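Local coordinates for protein osa (Shigella flexneri, PDB 4O7K) that suppresses the oncogenicity of Agrobacterium tumefaciens and belongs to the plasmid fertility inhibition factors of the ParB/Srx superfamily, at residues D66-V71 against S180-Q185; E42-L47 against D115-L120; L74-A79 against F154-R159. The protein carries 1 engineered substitution. All coordinates share one frame; numbering follows the deposited sequence.

Contact 1. Residues D66-V71 against S180-Q185; sequences DFIVYV and SKLREQ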
loop_
_atom_site.group_PDB
_atom_site.type_symbol
_atom_site.label_atom_id
_atom_site.label_comp_id
_atom_site.label_asym_id
_atom_site.label_seq_id
_atom_site.Cartn_x
_atom_site.Cartn_y
_atom_site.Cartn_z
ATOM N N ASP A 66 -12.228 -7.634 -8.514
ATOM C CA ASP A 66 -11.030 -6.873 -8.163
ATOM C C ASP A 66 -9.795 -7.765 -8.245
ATOM O O ASP A 66 -9.902 -8.988 -8.286
ATOM C CB ASP A 66 -11.127 -6.300 -6.753
ATOM C CG ASP A 66 -12.134 -5.186 -6.636
ATOM O OD1 ASP A 66 -12.375 -4.482 -7.642
ATOM O OD2 ASP A 66 -12.671 -5.012 -5.521
ATOM N N PHE A 67 -8.626 -7.141 -8.259
ATOM C CA PHE A 67 -7.364 -7.865 -8.272
ATOM C C PHE A 67 -6.502 -7.424 -7.107
ATOM O O PHE A 67 -6.521 -6.257 -6.721
ATOM C CB PHE A 67 -6.617 -7.631 -9.588
ATOM C CG PHE A 67 -7.109 -8.475 -10.718
ATOM C CD1 PHE A 67 -8.328 -8.211 -11.320
ATOM C CD2 PHE A 67 -6.354 -9.539 -11.176
ATOM C CE1 PHE A 67 -8.780 -9.001 -12.351
ATOM C CE2 PHE A 67 -6.799 -10.329 -12.211
ATOM C CZ PHE A 67 -8.015 -10.067 -12.795
ATOM N N ILE A 68 -5.753 -8.357 -6.535
ATOM C CA ILE A 68 -4.811 -8.004 -5.488
ATOM C C ILE A 68 -3.414 -7.844 -6.071
ATOM O O ILE A 68 -2.958 -8.660 -6.875
ATOM C CB ILE A 68 -4.809 -9.052 -4.365
ATOM C CG1 ILE A 68 -6.099 -8.914 -3.539
ATOM C CG2 ILE A 68 -3.585 -8.872 -3.477
ATOM C CD1 ILE A 68 -6.512 -10.188 -2.847
ATOM N N VAL A 69 -2.747 -6.771 -5.668
ATOM C CA VAL A 69 -1.346 -6.579 -5.981
ATOM C C VAL A 69 -0.572 -6.452 -4.667
ATOM O O VAL A 69 -0.927 -5.651 -3.794
ATOM C CB VAL A 69 -1.109 -5.328 -6.849
ATOM C CG1 VAL A 69 0.355 -5.221 -7.246
ATOM C CG2 VAL A 69 -2.019 -5.363 -8.089
ATOM N N TYR A 70 0.462 -7.264 -4.520
ATOM C CA TYR A 70 1.370 -7.125 -3.386
ATOM C C TYR A 70 2.428 -6.123 -3.777
ATOM O O TYR A 70 3.170 -6.345 -4.736
ATOM C CB TYR A 70 2.008 -8.460 -3.017
ATOM C CG TYR A 70 0.999 -9.492 -2.589
ATOM C CD1 TYR A 70 0.301 -9.356 -1.394
ATOM C CD2 TYR A 70 0.722 -10.587 -3.392
ATOM C CE1 TYR A 70 -0.639 -10.291 -1.007
ATOM C CE2 TYR A 70 -0.217 -11.517 -3.022
ATOM C CZ TYR A 70 -0.884 -11.371 -1.826
ATOM O OH TYR A 70 -1.807 -12.310 -1.462
ATOM N N VAL A 71 2.501 -5.009 -3.059
ATOM C CA VAL A 71 3.418 -3.971 -3.494
ATOM C C VAL A 71 4.612 -3.816 -2.574
ATOM O O VAL A 71 4.543 -4.027 -1.360
ATOM C CB VAL A 71 2.718 -2.579 -3.646
ATOM C CG1 VAL A 71 1.555 -2.670 -4.632
ATOM C CG2 VAL A 71 2.241 -2.053 -2.310
ATOM N N SER A 180 -11.361 -13.277 -6.664
ATOM C CA SER A 180 -12.162 -14.498 -6.714
ATOM C C SER A 180 -11.286 -15.756 -6.691
ATOM O O SER A 180 -11.621 -16.746 -6.042
ATOM C CB SER A 180 -13.053 -14.492 -7.962
ATOM O OG SER A 180 -12.264 -14.559 -9.132
ATOM N N LYS A 181 -10.162 -15.714 -7.399
ATOM C CA LYS A 181 -9.271 -16.858 -7.464
ATOM C C LYS A 181 -8.557 -17.064 -6.126
ATOM O O LYS A 181 -8.359 -18.204 -5.682
ATOM C CB LYS A 181 -8.255 -16.684 -8.593
ATOM C CG LYS A 181 -7.283 -17.854 -8.752
ATOM C CD LYS A 181 -6.451 -17.699 -10.017
ATOM C CE LYS A 181 -5.559 -18.908 -10.265
ATOM N NZ LYS A 181 -4.426 -18.975 -9.301
ATOM N N LEU A 182 -8.174 -15.967 -5.478
ATOM C CA LEU A 182 -7.480 -16.070 -4.196
ATOM C C LEU A 182 -8.432 -16.610 -3.132
ATOM O O LEU A 182 -8.065 -17.501 -2.354
ATOM C CB LEU A 182 -6.903 -14.716 -3.761
ATOM C CG LEU A 182 -6.066 -14.788 -2.478
ATOM C CD1 LEU A 182 -4.918 -15.767 -2.645
ATOM C CD2 LEU A 182 -5.527 -13.436 -2.072
ATOM N N ARG A 183 -9.653 -16.078 -3.104
ATOM C CA ARG A 183 -10.660 -16.551 -2.154
ATOM C C ARG A 183 -10.866 -18.057 -2.311
ATOM O O ARG A 183 -10.890 -18.809 -1.332
ATOM C CB ARG A 183 -11.978 -15.799 -2.348
ATOM C CG ARG A 183 -12.000 -14.430 -1.681
ATOM C CD ARG A 183 -13.243 -13.632 -2.054
ATOM N NE ARG A 183 -13.305 -12.357 -1.344
ATOM C CZ ARG A 183 -14.068 -11.330 -1.720
ATOM N NH1 ARG A 183 -14.830 -11.427 -2.800
ATOM N NH2 ARG A 183 -14.071 -10.202 -1.020
ATOM N N GLU A 184 -10.976 -18.499 -3.557
ATOM C CA GLU A 184 -11.181 -19.911 -3.842
ATOM C C GLU A 184 -9.975 -20.765 -3.420
ATOM O O GLU A 184 -10.154 -21.846 -2.877
ATOM C CB GLU A 184 -11.501 -20.093 -5.334
ATOM C CG GLU A 184 -11.039 -21.395 -5.970
ATOM C CD GLU A 184 -11.553 -21.554 -7.401
ATOM O OE1 GLU A 184 -11.491 -20.572 -8.182
ATOM O OE2 GLU A 184 -12.019 -22.662 -7.745
ATOM N N GLN A 185 -8.756 -20.289 -3.669
ATOM C CA GLN A 185 -7.560 -21.014 -3.233
ATOM C C GLN A 185 -7.499 -21.153 -1.712
ATOM O O GLN A 185 -7.215 -22.229 -1.192
ATOM C CB GLN A 185 -6.291 -20.316 -3.712
ATOM C CG GLN A 185 -5.970 -20.472 -5.179
ATOM C CD GLN A 185 -4.700 -19.730 -5.554
ATOM O OE1 GLN A 185 -4.311 -18.767 -4.887
ATOM N NE2 GLN A 185 -4.053 -20.164 -6.629
#
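Leu182, on helix 179-189, carries the helical side of this contact and meets Ile68 and Tyr70 of strand 67-72. Its CG stands anti to the backbone N (chi1 -175°), which sends the isobutyl group out from the helix toward the strand. CD2 of Leu182 lies 3.5 Å from CD1 of Ile68, tighter than an ordinary carbon-carbon contact, and the two side chains cross at about a right angle. The same methyl is 3.9 Å from Tyr70 OH. This hydroxyl is hydrogen-bonded to Trp45 NE1, so the leucine packs against a polar atom that is already paired. Ile68 works in two directions: CD1 faces the helix, while CG2 sits 4.0 Å above one face of the Tyr70 ring, toward its rim. One residue on, Arg183 turns to the loop before the strand, where NH1 bonds Gln64 OE1, a residue Ser180 also packs on, and NH2 bonds the carbonyls of Ala59 and Ala62. Strand 177-178 pairs antiparallel with 67-72 and runs directly into this helix, making the contact helix-on-sheet packing, in which the helix following an outer strand folds back onto the central strand of a three-stranded antiparallel sheet.

Contact 2. Residues E42-L47 against D115-L120; sequences EVVWRL and DSPVPL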
loop_
_atom_site.group_PDB
_atom_site.type_symbol
_atom_site.label_atom_id
_atom_site.label_comp_id
_atom_site.label_asym_id
_atom_site.label_seq_id
_atom_site.Cartn_x
_atom_site.Cartn_y
_atom_site.Cartn_z
ATOM N N GLU A 42 -13.088 -15.147 5.303
ATOM C CA GLU A 42 -12.513 -14.127 4.433
ATOM C C GLU A 42 -11.006 -14.286 4.269
ATOM O O GLU A 42 -10.360 -15.034 5.003
ATOM C CB GLU A 42 -12.828 -12.732 4.980
ATOM C CG GLU A 42 -12.265 -12.463 6.376
ATOM C CD GLU A 42 -12.769 -11.156 6.980
ATOM O OE1 GLU A 42 -13.903 -10.750 6.654
ATOM O OE2 GLU A 42 -12.032 -10.537 7.783
ATOM N N VAL A 43 -10.446 -13.573 3.299
ATOM C CA VAL A 43 -9.005 -13.577 3.133
ATOM C C VAL A 43 -8.403 -12.572 4.102
ATOM O O VAL A 43 -8.769 -11.397 4.098
ATOM C CB VAL A 43 -8.602 -13.246 1.702
ATOM C CG1 VAL A 43 -7.083 -13.185 1.577
ATOM C CG2 VAL A 43 -9.183 -14.286 0.752
ATOM N N VAL A 44 -7.503 -13.052 4.955
ATOM C CA VAL A 44 -6.835 -12.197 5.925
ATOM C C VAL A 44 -5.331 -12.406 5.864
ATOM O O VAL A 44 -4.858 -13.542 5.775
ATOM C CB VAL A 44 -7.337 -12.469 7.360
ATOM C CG1 VAL A 44 -6.493 -11.704 8.382
ATOM C CG2 VAL A 44 -8.808 -12.088 7.482
ATOM N N TRP A 45 -4.579 -11.311 5.881
ATOM C CA TRP A 45 -3.128 -11.396 6.005
ATOM C C TRP A 45 -2.648 -10.907 7.355
ATOM O O TRP A 45 -3.181 -9.947 7.908
ATOM C CB TRP A 45 -2.420 -10.569 4.943
ATOM C CG TRP A 45 -2.641 -10.951 3.541
ATOM C CD1 TRP A 45 -1.865 -11.777 2.783
ATOM C CD2 TRP A 45 -3.676 -10.467 2.681
ATOM N NE1 TRP A 45 -2.369 -11.862 1.507
ATOM C CE2 TRP A 45 -3.479 -11.063 1.416
ATOM C CE3 TRP A 45 -4.759 -9.601 2.861
ATOM C CZ2 TRP A 45 -4.326 -10.811 0.333
ATOM C CZ3 TRP A 45 -5.597 -9.347 1.776
ATOM C CH2 TRP A 45 -5.375 -9.961 0.537
ATOM N N ARG A 46 -1.617 -11.576 7.866
ATOM C CA ARG A 46 -0.799 -11.047 8.935
ATOM C C ARG A 46 0.318 -10.239 8.292
ATOM O O ARG A 46 0.964 -10.706 7.350
ATOM C CB ARG A 46 -0.226 -12.183 9.799
ATOM C CG ARG A 46 0.813 -11.713 10.813
ATOM C CD ARG A 46 1.551 -12.867 11.515
ATOM N NE ARG A 46 2.635 -12.317 12.330
ATOM C CZ ARG A 46 3.926 -12.349 12.010
ATOM N NH1 ARG A 46 4.344 -12.956 10.903
ATOM N NH2 ARG A 46 4.809 -11.767 12.811
ATOM N N LEU A 47 0.538 -9.023 8.775
ATOM C CA LEU A 47 1.624 -8.198 8.245
ATOM C C LEU A 47 2.622 -7.910 9.360
ATOM O O LEU A 47 2.262 -7.317 10.372
ATOM C CB LEU A 47 1.086 -6.882 7.647
ATOM C CG LEU A 47 0.270 -6.953 6.354
ATOM C CD1 LEU A 47 -1.133 -7.425 6.668
ATOM C CD2 LEU A 47 0.196 -5.582 5.707
ATOM N N ASP A 115 -8.998 -9.787 15.271
ATOM C CA ASP A 115 -10.433 -9.683 15.519
ATOM C C ASP A 115 -11.105 -8.637 14.631
ATOM O O ASP A 115 -12.315 -8.679 14.423
ATOM C CB ASP A 115 -10.701 -9.359 16.984
ATOM C CG ASP A 115 -10.359 -10.512 17.900
ATOM O OD1 ASP A 115 -10.246 -11.651 17.400
ATOM O OD2 ASP A 115 -10.202 -10.272 19.115
ATOM N N SER A 116 -10.327 -7.695 14.110
ATOM C CA SER A 116 -10.880 -6.706 13.185
ATOM C C SER A 116 -9.812 -6.229 12.210
ATOM O O SER A 116 -9.272 -5.134 12.372
ATOM C CB SER A 116 -11.464 -5.510 13.946
ATOM O OG SER A 116 -12.200 -4.659 13.073
ATOM N N PRO A 117 -9.487 -7.066 11.206
ATOM C CA PRO A 117 -8.463 -6.675 10.234
ATOM C C PRO A 117 -8.893 -5.448 9.431
ATOM O O PRO A 117 -10.078 -5.269 9.158
ATOM C CB PRO A 117 -8.327 -7.906 9.334
ATOM C CG PRO A 117 -9.579 -8.694 9.545
ATOM C CD PRO A 117 -10.015 -8.418 10.951
ATOM N N VAL A 118 -7.921 -4.618 9.073
ATOM C CA VAL A 118 -8.172 -3.425 8.274
ATOM C C VAL A 118 -8.376 -3.781 6.796
ATOM O O VAL A 118 -7.532 -4.438 6.199
ATOM C CB VAL A 118 -7.006 -2.430 8.406
ATOM C CG1 VAL A 118 -7.255 -1.177 7.535
ATOM C CG2 VAL A 118 -6.814 -2.047 9.866
ATOM N N PRO A 119 -9.502 -3.352 6.202
ATOM C CA PRO A 119 -9.721 -3.590 4.766
ATOM C C PRO A 119 -8.646 -2.935 3.894
ATOM O O PRO A 119 -8.086 -1.900 4.264
ATOM C CB PRO A 119 -11.097 -2.966 4.513
ATOM C CG PRO A 119 -11.773 -3.021 5.859
ATOM C CD PRO A 119 -10.680 -2.741 6.843
ATOM N N LEU A 120 -8.354 -3.556 2.757
ATOM C CA LEU A 120 -7.343 -3.050 1.837
ATOM C C LEU A 120 -7.726 -1.700 1.238
ATOM O O LEU A 120 -8.902 -1.382 1.099
ATOM C CB LEU A 120 -7.117 -4.045 0.701
ATOM C CG LEU A 120 -6.633 -5.434 1.129
ATOM C CD1 LEU A 120 -6.367 -6.268 -0.121
ATOM C CD2 LEU A 120 -5.396 -5.294 1.984
#
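Trp45 and Leu120 form the tightly packed end of this contact, and Glu42, Val44 and Pro117 the looser one. The two segments run 85° apart over the parts that touch, and they meet through side chains: strand 55-58 lies between 44-47 and 118-128 in the mixed sheet, and Pro117 also rests on Thr58 of that middle strand.

At the packed end, the six-membered part of the indole receives the isobutyl group of Leu120. CD1 of Leu120 is 3.7 Å from CZ3 of Trp45 and 3.9 Å from its CH2, and the second methyl, CD2, lies 4.1 Å from Trp45 CZ3. The side chains cross at about a right angle. Trp45 CG lies beside its own backbone N (chi1 -62°), and the far end of the ring thereby comes nearer to Leu120 than its CB direction suggests. Val43 CG1, 3.8 Å above the ring plane, lies over one indole face toward the rim. Leu120 also packs on Pro155 and Leu157 of strand 153-158.

Toward the other end, the pyrrolidine of Pro117 uses one corner. Its CG is 4.0 Å from Val44 CG2, with the side chains again crossing steeply, and 3.5 Å from Glu42 OE2. Glu42 is partly exposed; beyond CG its chain is extended and arrives from the direction opposite to Pro117, bringing the carboxylate beside a proline carbon.

The chemistry is therefore almost wholly apolar: aliphatic and aromatic carbon fills the inner end, while toward the surface a charged group touches the proline. What passes directly between the two segments is van der Waals contact, whereas the strand between them supplies backbone bonds to Trp45 and Leu47.

Contact 3. Residues L74-A79 against F154-R159; sequences LAFYRA and FPVLSR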
loop_
_atom_site.group_PDB
_atom_site.type_symbol
_atom_site.label_atom_id
_atom_site.label_comp_id
_atom_site.label_asym_id
_atom_site.label_seq_id
_atom_site.Cartn_x
_atom_site.Cartn_y
_atom_site.Cartn_z
ATOM N N LEU A 74 8.272 0.788 -0.484
ATOM C CA LEU A 74 9.083 1.920 -0.939
ATOM C C LEU A 74 8.747 2.330 -2.375
ATOM O O LEU A 74 8.766 3.513 -2.708
ATOM C CB LEU A 74 10.571 1.591 -0.853
ATOM C CG LEU A 74 11.191 1.417 0.536
ATOM C CD1 LEU A 74 12.693 1.265 0.393
ATOM C CD2 LEU A 74 10.848 2.576 1.469
ATOM N N ALA A 75 8.472 1.347 -3.227
ATOM C CA ALA A 75 8.112 1.654 -4.613
ATOM C C ALA A 75 6.737 2.312 -4.676
ATOM O O ALA A 75 6.503 3.221 -5.484
ATOM C CB ALA A 75 8.137 0.407 -5.457
ATOM N N PHE A 76 5.830 1.830 -3.836
ATOM C CA PHE A 76 4.471 2.359 -3.768
ATOM C C PHE A 76 4.514 3.809 -3.304
ATOM O O PHE A 76 3.862 4.678 -3.890
ATOM C CB PHE A 76 3.628 1.495 -2.823
ATOM C CG PHE A 76 2.202 1.942 -2.686
ATOM C CD1 PHE A 76 1.223 1.455 -3.539
ATOM C CD2 PHE A 76 1.833 2.823 -1.680
ATOM C CE1 PHE A 76 -0.097 1.843 -3.393
ATOM C CE2 PHE A 76 0.515 3.209 -1.528
ATOM C CZ PHE A 76 -0.448 2.723 -2.392
ATOM N N TYR A 77 5.299 4.041 -2.250
ATOM C CA TYR A 77 5.544 5.366 -1.698
ATOM C C TYR A 77 6.055 6.306 -2.788
ATOM O O TYR A 77 5.532 7.404 -2.956
ATOM C CB TYR A 77 6.545 5.256 -0.543
ATOM C CG TYR A 77 6.908 6.532 0.197
ATOM C CD1 TYR A 77 6.073 7.651 0.198
ATOM C CD2 TYR A 77 8.096 6.597 0.918
ATOM C CE1 TYR A 77 6.431 8.802 0.898
ATOM C CE2 TYR A 77 8.457 7.723 1.606
ATOM C CZ TYR A 77 7.633 8.823 1.597
ATOM O OH TYR A 77 8.025 9.932 2.298
ATOM N N ARG A 78 7.072 5.864 -3.525
ATOM C CA ARG A 78 7.644 6.663 -4.613
ATOM C C ARG A 78 6.625 7.006 -5.696
ATOM O O ARG A 78 6.563 8.145 -6.169
ATOM C CB ARG A 78 8.825 5.931 -5.246
ATOM C CG ARG A 78 9.422 6.651 -6.441
ATOM C CD ARG A 78 10.602 5.893 -7.026
ATOM N NE ARG A 78 11.196 6.622 -8.148
ATOM C CZ ARG A 78 10.781 6.520 -9.409
ATOM N NH1 ARG A 78 9.772 5.719 -9.719
ATOM N NH2 ARG A 78 11.377 7.221 -10.361
ATOM N N ALA A 79 5.833 6.019 -6.098
ATOM C CA ALA A 79 4.821 6.233 -7.131
ATOM C C ALA A 79 3.743 7.207 -6.651
ATOM O O ALA A 79 3.208 8.013 -7.428
ATOM C CB ALA A 79 4.200 4.905 -7.541
ATOM N N PHE A 154 2.768 -4.941 1.268
ATOM C CA PHE A 154 1.384 -5.073 1.662
ATOM C C PHE A 154 0.520 -5.187 0.411
ATOM O O PHE A 154 0.929 -4.761 -0.671
ATOM C CB PHE A 154 0.948 -3.899 2.568
ATOM C CG PHE A 154 1.285 -2.525 2.030
ATOM C CD1 PHE A 154 0.439 -1.890 1.139
ATOM C CD2 PHE A 154 2.417 -1.855 2.468
ATOM C CE1 PHE A 154 0.730 -0.623 0.658
ATOM C CE2 PHE A 154 2.717 -0.583 2.001
ATOM C CZ PHE A 154 1.875 0.035 1.093
ATOM N N PRO A 155 -0.659 -5.800 0.546
ATOM C CA PRO A 155 -1.559 -5.912 -0.604
ATOM C C PRO A 155 -2.401 -4.652 -0.797
ATOM O O PRO A 155 -2.688 -3.948 0.175
ATOM C CB PRO A 155 -2.451 -7.104 -0.252
ATOM C CG PRO A 155 -2.366 -7.246 1.234
ATOM C CD PRO A 155 -1.175 -6.493 1.738
ATOM N N VAL A 156 -2.771 -4.389 -2.042
ATOM C CA VAL A 156 -3.712 -3.325 -2.374
ATOM C C VAL A 156 -4.679 -3.897 -3.400
ATOM O O VAL A 156 -4.417 -4.949 -3.992
ATOM C CB VAL A 156 -3.022 -2.064 -2.935
ATOM C CG1 VAL A 156 -2.136 -1.405 -1.885
ATOM C CG2 VAL A 156 -2.216 -2.404 -4.190
ATOM N N LEU A 157 -5.793 -3.205 -3.596
ATOM C CA LEU A 157 -6.848 -3.643 -4.505
ATOM C C LEU A 157 -6.900 -2.783 -5.763
ATOM O O LEU A 157 -6.767 -1.569 -5.692
ATOM C CB LEU A 157 -8.207 -3.594 -3.803
ATOM C CG LEU A 157 -8.461 -4.662 -2.738
ATOM C CD1 LEU A 157 -9.725 -4.313 -1.978
ATOM C CD2 LEU A 157 -8.604 -6.014 -3.424
ATOM N N SER A 158 -7.100 -3.439 -6.903
ATOM C CA SER A 158 -7.166 -2.783 -8.197
ATOM C C SER A 158 -8.414 -3.248 -8.932
ATOM O O SER A 158 -8.836 -4.397 -8.802
ATOM C CB SER A 158 -5.907 -3.087 -9.006
ATOM O OG SER A 158 -6.039 -2.678 -10.348
ATOM N N ARG A 159 -8.977 -2.344 -9.728
ATOM C CA ARG A 159 -10.307 -2.488 -10.311
ATOM C C ARG A 159 -10.393 -3.569 -11.390
ATOM O O ARG A 159 -11.463 -4.128 -11.632
ATOM C CB ARG A 159 -10.725 -1.124 -10.899
ATOM C CG ARG A 159 -12.184 -0.719 -10.742
ATOM C CD ARG A 159 -12.399 0.712 -11.274
ATOM N NE ARG A 159 -11.595 1.691 -10.530
ATOM C CZ ARG A 159 -10.952 2.733 -11.067
ATOM N NH1 ARG A 159 -11.000 2.970 -12.377
ATOM N NH2 ARG A 159 -10.248 3.544 -10.282
#
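Helix 73-81, which follows strand 67-72 almost without a break, lays a buried aromatic side chain against the neighbouring strand 153-158 of the same three-stranded antiparallel sheet. The aromatic is Phe76, whose CG is anti to its backbone N (chi1 -179°), carrying the ring away from the helix toward the strand. There it meets Phe154 in a T-shaped, edge-to-face stack, with centroids 5.5 Å apart and planes at 76°. Phe154 supplies the edge: its CE1 stands 4.3 Å above the centre of one face of the Phe76 ring, and its CZ comes to 3.9 Å from Phe76 CD2. In this strand-then-helix connection the helix thus reaches past its own strand to the adjacent one, and Val71 of strand 67-72 touches both rings. Phe154 presents its edge through a first torsion of 50°, with CG held between the backbone N and the carbonyl carbon. Two residues further along the strand, Val156 comes from the direction opposite to Phe76 and places CG1 4.1 Å from its CE1, at an oblique angle to the ring. Val156 also packs on Val123 of strand 118-128.

Overall arrangement
From the N terminus, the chain passes 42-47, 66-71 and 74-79 before any of these contacts closes. Contact 2 closes first, when 115-120 returns to 42-47; contact 3 follows at 154-159, and contact 1 last, as 180-185 comes back to 66-71. The loop of contact 3 thus falls wholly within that of contact 1, whereas contact 2 crosses both. Contacts 1 and 3 share the three-stranded sheet, where the backbones of 66-71 and 154-159 pair directly, and each brings one helix to it. Contact 2 belongs to the mixed sheet, joined to the smaller one where Trp45 and Leu120 pack on Pro155, Leu47 meets Phe154, and Leu157 bonds by its backbone to strand 118-128.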